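Local coordinates for HmuY protein (Prevotella intermedia, PDB 6R2H) that probably binds heme as a hemophore-like protein homologous to HmuY of Porphyromonas gingivalis, and is seen here in its heme-free form, at residues I71-I75 and T76-T80; T91-N94 and K95-A98. All coordinates share one frame; numbering follows the deposited sequence.

Contact 1 (I71-I75 and T76-T80)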
ATOM      1  N   ILE A  71      -2.951   8.071  -1.421  1.00 32.39           N
ATOM      2  CA  ILE A  71      -2.386   6.730  -1.372  1.00 33.69           C
ATOM      3  C   ILE A  71      -2.855   6.033  -0.095  1.00 35.67           C
ATOM      4  O   ILE A  71      -3.234   6.688   0.883  1.00 39.70           O
ATOM      5  CB  ILE A  71      -0.845   6.719  -1.498  1.00 30.25           C
ATOM      6  CG1 ILE A  71      -0.156   7.367  -0.292  1.00 30.39           C
ATOM      7  CG2 ILE A  71      -0.406   7.328  -2.813  1.00 29.73           C
ATOM      8  CD1 ILE A  71       1.360   7.323  -0.304  1.00 29.06           C
ATOM      9  N   ALA A  72      -2.787   4.693  -0.121  1.00 34.42           N
ATOM     10  CA  ALA A  72      -3.298   3.859   0.954  1.00 34.20           C
ATOM     11  C   ALA A  72      -2.418   2.625   1.121  1.00 33.44           C
ATOM     12  O   ALA A  72      -1.831   2.136   0.155  1.00 35.94           O
ATOM     13  CB  ALA A  72      -4.751   3.513   0.711  1.00 34.28           C
ATOM     14  N   PHE A  73      -2.346   2.142   2.365  1.00 33.58           N
ATOM     15  CA  PHE A  73      -1.513   1.007   2.723  1.00 34.15           C
ATOM     16  C   PHE A  73      -2.317  -0.013   3.523  1.00 33.61           C
ATOM     17  O   PHE A  73      -3.109   0.342   4.394  1.00 30.80           O
ATOM     18  CB  PHE A  73      -0.239   1.453   3.447  1.00 33.52           C
ATOM     19  CG  PHE A  73       0.684   2.290   2.597  1.00 35.15           C
ATOM     20  CD1 PHE A  73       1.626   1.687   1.774  1.00 35.02           C
ATOM     21  CD2 PHE A  73       0.591   3.678   2.594  1.00 31.80           C
ATOM     22  CE1 PHE A  73       2.478   2.451   0.985  1.00 35.34           C
ATOM     23  CE2 PHE A  73       1.445   4.440   1.807  1.00 34.06           C
ATOM     24  CZ  PHE A  73       2.376   3.827   0.994  1.00 33.46           C
ATOM     25  N   HIS A  74      -2.105  -1.280   3.160  1.00 33.94           N
ATOM     26  CA  HIS A  74      -2.582  -2.444   3.885  1.00 33.75           C
ATOM     27  C   HIS A  74      -1.389  -3.367   4.128  1.00 33.39           C
ATOM     28  O   HIS A  74      -0.931  -4.041   3.206  1.00 34.25           O
ATOM     29  CB  HIS A  74      -3.690  -3.159   3.085  1.00 34.01           C
ATOM     30  CG  HIS A  74      -3.937  -4.561   3.545  1.00 36.81           C
ATOM     31  ND1 HIS A  74      -3.351  -5.661   2.941  1.00 36.78           N
ATOM     32  CD2 HIS A  74      -4.693  -5.051   4.552  1.00 36.21           C
ATOM     33  CE1 HIS A  74      -3.749  -6.764   3.548  1.00 36.15           C
ATOM     34  NE2 HIS A  74      -4.573  -6.416   4.537  1.00 35.84           N
ATOM     35  N   ILE A  75      -0.902  -3.396   5.372  1.00 31.37           N
ATOM     36  CA  ILE A  75       0.352  -4.060   5.692  1.00 30.80           C
ATOM     37  C   ILE A  75       1.434  -3.434   4.806  1.00 29.58           C
ATOM     38  O   ILE A  75       1.864  -2.315   5.095  1.00 32.62           O
ATOM     39  CB  ILE A  75       0.238  -5.599   5.606  1.00 31.18           C
ATOM     40  CG1 ILE A  75      -0.969  -6.128   6.393  1.00 31.16           C
ATOM     41  CG2 ILE A  75       1.534  -6.275   6.042  1.00 31.95           C
ATOM     42  CD1 ILE A  75      -0.969  -5.764   7.855  1.00 29.03           C
ATOM     43  N   THR A  76       1.817  -4.094   3.707  1.00 28.63           N
ATOM     44  CA  THR A  76       2.820  -3.531   2.808  1.00 29.43           C
ATOM     45  C   THR A  76       2.240  -3.313   1.414  1.00 29.86           C
ATOM     46  O   THR A  76       2.914  -2.743   0.557  1.00 35.20           O
ATOM     47  CB  THR A  76       4.147  -4.309   2.789  1.00 29.80           C
ATOM     48  OG1 THR A  76       3.923  -5.646   2.344  1.00 33.48           O
ATOM     49  CG2 THR A  76       4.835  -4.359   4.133  1.00 28.93           C
ATOM     50  N   ASP A  77       0.996  -3.748   1.197  1.00 28.90           N
ATOM     51  CA  ASP A  77       0.308  -3.488  -0.059  1.00 31.09           C
ATOM     52  C   ASP A  77      -0.022  -2.001  -0.184  1.00 29.52           C
ATOM     53  O   ASP A  77      -0.342  -1.348   0.804  1.00 28.44           O
ATOM     54  CB  ASP A  77      -0.995  -4.285  -0.168  1.00 35.09           C
ATOM     55  CG  ASP A  77      -0.865  -5.739   0.241  1.00 37.27           C
ATOM     56  OD1 ASP A  77      -0.092  -6.454  -0.406  1.00 42.08           O
ATOM     57  OD2 ASP A  77      -1.529  -6.132   1.211  1.00 37.18           O
ATOM     58  N   ALA A  78       0.004  -1.501  -1.426  1.00 28.61           N
ATOM     59  CA  ALA A  78      -0.196  -0.092  -1.728  1.00 29.35           C
ATOM     60  C   ALA A  78      -1.264   0.091  -2.806  1.00 29.70           C
ATOM     61  O   ALA A  78      -1.326  -0.657  -3.784  1.00 29.26           O
ATOM     62  CB  ALA A  78       1.105   0.527  -2.173  1.00 26.69           C
ATOM     63  N   ARG A  79      -2.085   1.128  -2.620  1.00 29.81           N
ATOM     64  CA  ARG A  79      -3.120   1.509  -3.566  1.00 28.59           C
ATOM     65  C   ARG A  79      -3.093   3.025  -3.701  1.00 29.18           C
ATOM     66  O   ARG A  79      -2.731   3.723  -2.756  1.00 28.53           O
ATOM     67  CB  ARG A  79      -4.481   1.077  -3.018  1.00 29.91           C
ATOM     68  CG  ARG A  79      -5.644   1.253  -3.977  1.00 32.82           C
ATOM     69  CD  ARG A  79      -6.911   1.006  -3.196  1.00 35.79           C
ATOM     70  NE  ARG A  79      -8.138   0.993  -3.982  1.00 39.78           N
ATOM     71  CZ  ARG A  79      -9.351   0.915  -3.437  1.00 41.92           C
ATOM     72  NH1 ARG A  79      -9.482   0.841  -2.120  1.00 42.28           N
ATOM     73  NH2 ARG A  79     -10.430   0.922  -4.206  1.00 43.12           N
ATOM     74  N   THR A  80      -3.474   3.525  -4.880  1.00 30.72           N
ATOM     75  CA  THR A  80      -3.547   4.958  -5.113  1.00 32.18           C
ATOM     76  C   THR A  80      -4.984   5.326  -5.463  1.00 35.14           C
ATOM     77  O   THR A  80      -5.761   4.493  -5.938  1.00 34.19           O
ATOM     78  CB  THR A  80      -2.563   5.424  -6.200  1.00 32.60           C
ATOM     79  OG1 THR A  80      -3.091   4.987  -7.456  1.00 33.72           O
ATOM     80  CG2 THR A  80      -1.158   4.884  -6.030  1.00 28.02           C
TER

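Contact 2 (T91-N94 and K95-A98)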
ATOM      1  N   THR A  91      17.711   8.452  -5.512  1.00 39.62           N
ATOM      2  CA  THR A  91      17.613   7.992  -4.136  1.00 42.21           C
ATOM      3  C   THR A  91      17.692   9.171  -3.166  1.00 44.32           C
ATOM      4  O   THR A  91      17.466   8.995  -1.967  1.00 47.17           O
ATOM      5  CB  THR A  91      18.635   6.891  -3.809  1.00 43.32           C
ATOM      6  OG1 THR A  91      19.910   7.260  -4.329  1.00 45.02           O
ATOM      7  CG2 THR A  91      18.279   5.521  -4.342  1.00 41.58           C
ATOM      8  N   ASP A  92      17.983  10.367  -3.691  1.00 44.11           N
ATOM      9  CA  ASP A  92      18.070  11.555  -2.864  1.00 44.72           C
ATOM     10  C   ASP A  92      16.863  12.440  -3.163  1.00 46.37           C
ATOM     11  O   ASP A  92      16.739  12.983  -4.260  1.00 50.97           O
ATOM     12  CB  ASP A  92      19.413  12.258  -3.091  1.00 46.54           C
ATOM     13  CG  ASP A  92      19.706  13.445  -2.187  1.00 49.71           C
ATOM     14  OD1 ASP A  92      18.754  14.020  -1.608  1.00 50.10           O
ATOM     15  OD2 ASP A  92      20.898  13.802  -2.086  1.00 53.22           O
ATOM     16  N   LEU A  93      15.980  12.598  -2.173  1.00 43.97           N
ATOM     17  CA  LEU A  93      14.763  13.368  -2.378  1.00 42.69           C
ATOM     18  C   LEU A  93      15.083  14.857  -2.546  1.00 45.28           C
ATOM     19  O   LEU A  93      14.270  15.612  -3.083  1.00 47.26           O
ATOM     20  CB  LEU A  93      13.817  13.120  -1.198  1.00 37.58           C
ATOM     21  CG  LEU A  93      12.458  13.815  -1.268  1.00 36.96           C
ATOM     22  CD1 LEU A  93      11.686  13.416  -2.515  1.00 33.50           C
ATOM     23  CD2 LEU A  93      11.637  13.490  -0.029  1.00 38.68           C
ATOM     24  N   ASN A  94      16.275  15.278  -2.113  1.00 47.24           N
ATOM     25  CA  ASN A  94      16.631  16.683  -2.228  1.00 50.86           C
ATOM     26  C   ASN A  94      17.149  16.988  -3.626  1.00 53.80           C
ATOM     27  O   ASN A  94      17.307  18.153  -3.981  1.00 63.24           O
ATOM     28  CB  ASN A  94      17.670  17.110  -1.199  1.00 52.98           C
ATOM     29  CG  ASN A  94      17.094  17.147   0.191  1.00 55.76           C
ATOM     30  OD1 ASN A  94      17.620  16.490   1.082  1.00 57.04           O
ATOM     31  ND2 ASN A  94      16.013  17.891   0.365  1.00 54.69           N
ATOM     32  N   LYS A  95      17.423  15.940  -4.406  1.00 52.48           N
ATOM     33  CA  LYS A  95      18.005  16.147  -5.717  1.00 53.15           C
ATOM     34  C   LYS A  95      16.925  16.050  -6.795  1.00 51.63           C
ATOM     35  O   LYS A  95      17.257  15.861  -7.965  1.00 53.52           O
ATOM     36  CB  LYS A  95      19.167  15.179  -5.951  1.00 55.10           C
ATOM     37  CG  LYS A  95      20.537  15.661  -5.488  1.00 62.37           C
ATOM     38  CD  LYS A  95      21.701  14.754  -5.900  1.00 68.58           C
ATOM     39  CE  LYS A  95      22.026  14.785  -7.385  1.00 70.63           C
ATOM     40  NZ  LYS A  95      23.241  13.999  -7.725  1.00 67.81           N
ATOM     41  N   ILE A  96      15.644  16.179  -6.407  1.00 43.72           N
ATOM     42  CA  ILE A  96      14.565  16.071  -7.385  1.00 41.83           C
ATOM     43  C   ILE A  96      13.340  16.866  -6.938  1.00 40.67           C
ATOM     44  O   ILE A  96      12.932  16.774  -5.779  1.00 40.19           O
ATOM     45  CB  ILE A  96      14.238  14.590  -7.679  1.00 40.11           C
ATOM     46  CG1 ILE A  96      13.177  14.465  -8.776  1.00 39.10           C
ATOM     47  CG2 ILE A  96      13.863  13.836  -6.404  1.00 40.70           C
ATOM     48  CD1 ILE A  96      13.167  13.125  -9.472  1.00 37.66           C
ATOM     49  N   ASN A  97      12.732  17.612  -7.877  1.00 39.99           N
ATOM     50  CA  ASN A  97      11.655  18.537  -7.548  1.00 41.88           C
ATOM     51  C   ASN A  97      10.545  18.534  -8.593  1.00 40.63           C
ATOM     52  O   ASN A  97       9.594  19.298  -8.481  1.00 39.87           O
ATOM     53  CB  ASN A  97      12.162  19.967  -7.358  1.00 43.29           C
ATOM     54  CG  ASN A  97      12.671  20.211  -5.956  1.00 46.42           C
ATOM     55  OD1 ASN A  97      11.879  20.391  -5.025  1.00 45.91           O
ATOM     56  ND2 ASN A  97      13.987  20.209  -5.804  1.00 46.49           N
ATOM     57  N   ALA A  98      10.689  17.684  -9.609  1.00 41.13           N
ATOM     58  CA  ALA A  98       9.630  17.459 -10.575  1.00 42.74           C
ATOM     59  C   ALA A  98       9.646  15.985 -10.970  1.00 45.57           C
ATOM     60  O   ALA A  98      10.661  15.306 -10.800  1.00 46.43           O
ATOM     61  CB  ALA A  98       9.833  18.360 -11.768  1.00 43.56           C
TER

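Contact 1 (I71-I75 and T76-T80)
H74 and D77 meet side by side on one face of a tight antiparallel hairpin: H74 ND1 donates to D77 OD2 over 2.6 Å. The carboxylate lies almost coplanar with the imidazole, 10° apart, and OD2 receives the N-H on its anti lone pair. H74 CG, anti to the backbone N (chi1 163°), brings the ring alongside the acid, and I75 CG1 sits over the centre of one ring face. With NE2 bonded to Y15 O, both ring nitrogens are held, which fixes the ring's rotation.

The backbone bonds come in two reciprocal pairs. A72 N reaches R79 O at 2.8 Å, and R79 N returns to A72 O at 3.0 Å; nearer the bend, H74 and D77 also exchange N-H and C=O, though D77 N comes in from above the H74 carbonyl plane. Between the rungs, F73 CA makes a CH···O contact to D77 O at 3.3 Å.

Apolar contacts fill the other face, where F73 CE1 touches A78 CB at 3.9 Å and I71 CG2 lies near T80 CG2. F73 also packs on F185 and V183 of strand 181-190.

The bend is a type II' turn from H74 to D77, making this a classic two-residue beta hairpin, with I75 and T76 at its corners.

Contact 2 (T91-N94 and K95-A98)
D92 crosses the K95 side chain at about a right angle, its OD2 lying 3.9 Å from K95 CG. This is contact with the aliphatic part of the lysine: K95 NZ stays 6.1 Å from D92 OD2, too far for a salt bridge. The other carboxylate oxygen works on the backbone, D92 OD1 accepting from N94 N at 2.8 Å in an Asx turn. A chi1 of -174° swings the D92 carboxylate forward beside its own carbonyl carbon, within range of that N-H, which meets OD1 31° out of the carboxylate plane. D92 O then takes K95 N at 3.0 Å; the donor stands well above the carbonyl plane, and this bond closes a turn of type I shape from D92 to K95.

L93 comes next, its CD1 only loosely meeting I96 CG2 at 4.5 Å. The carbonyl oxygens L93 O and I96 O approach to 3.2 Å, and K188 NZ bonds to both, a positive charge that probably eases their mutual repulsion. N94, its N-H already taken by D92, carries the chain round to K95.

The turn belongs to the surface loop joining strands 83-87 and 105-115. Its apolar underside, L93 and I96, lies on L167 of strand 165-174, while K188 reaches it from strand 181-190.

Contact 1 lies within about 1 Å of the chain's centre and is mostly buried, whereas contact 2 sits about 22 Å from that centre, at the surface. Their own centres are 23 Å apart and their nearest atoms about 12 Å, so they do not touch. Along the chain 71-80 comes first; strand 83-87 then leads from the hairpin to the loop that holds 91-98. Strand 181-190 is common ground, giving F185 and V183 to the hairpin and K188 to the loop. The model is heme-free, and neither contact can be tied to a heme site.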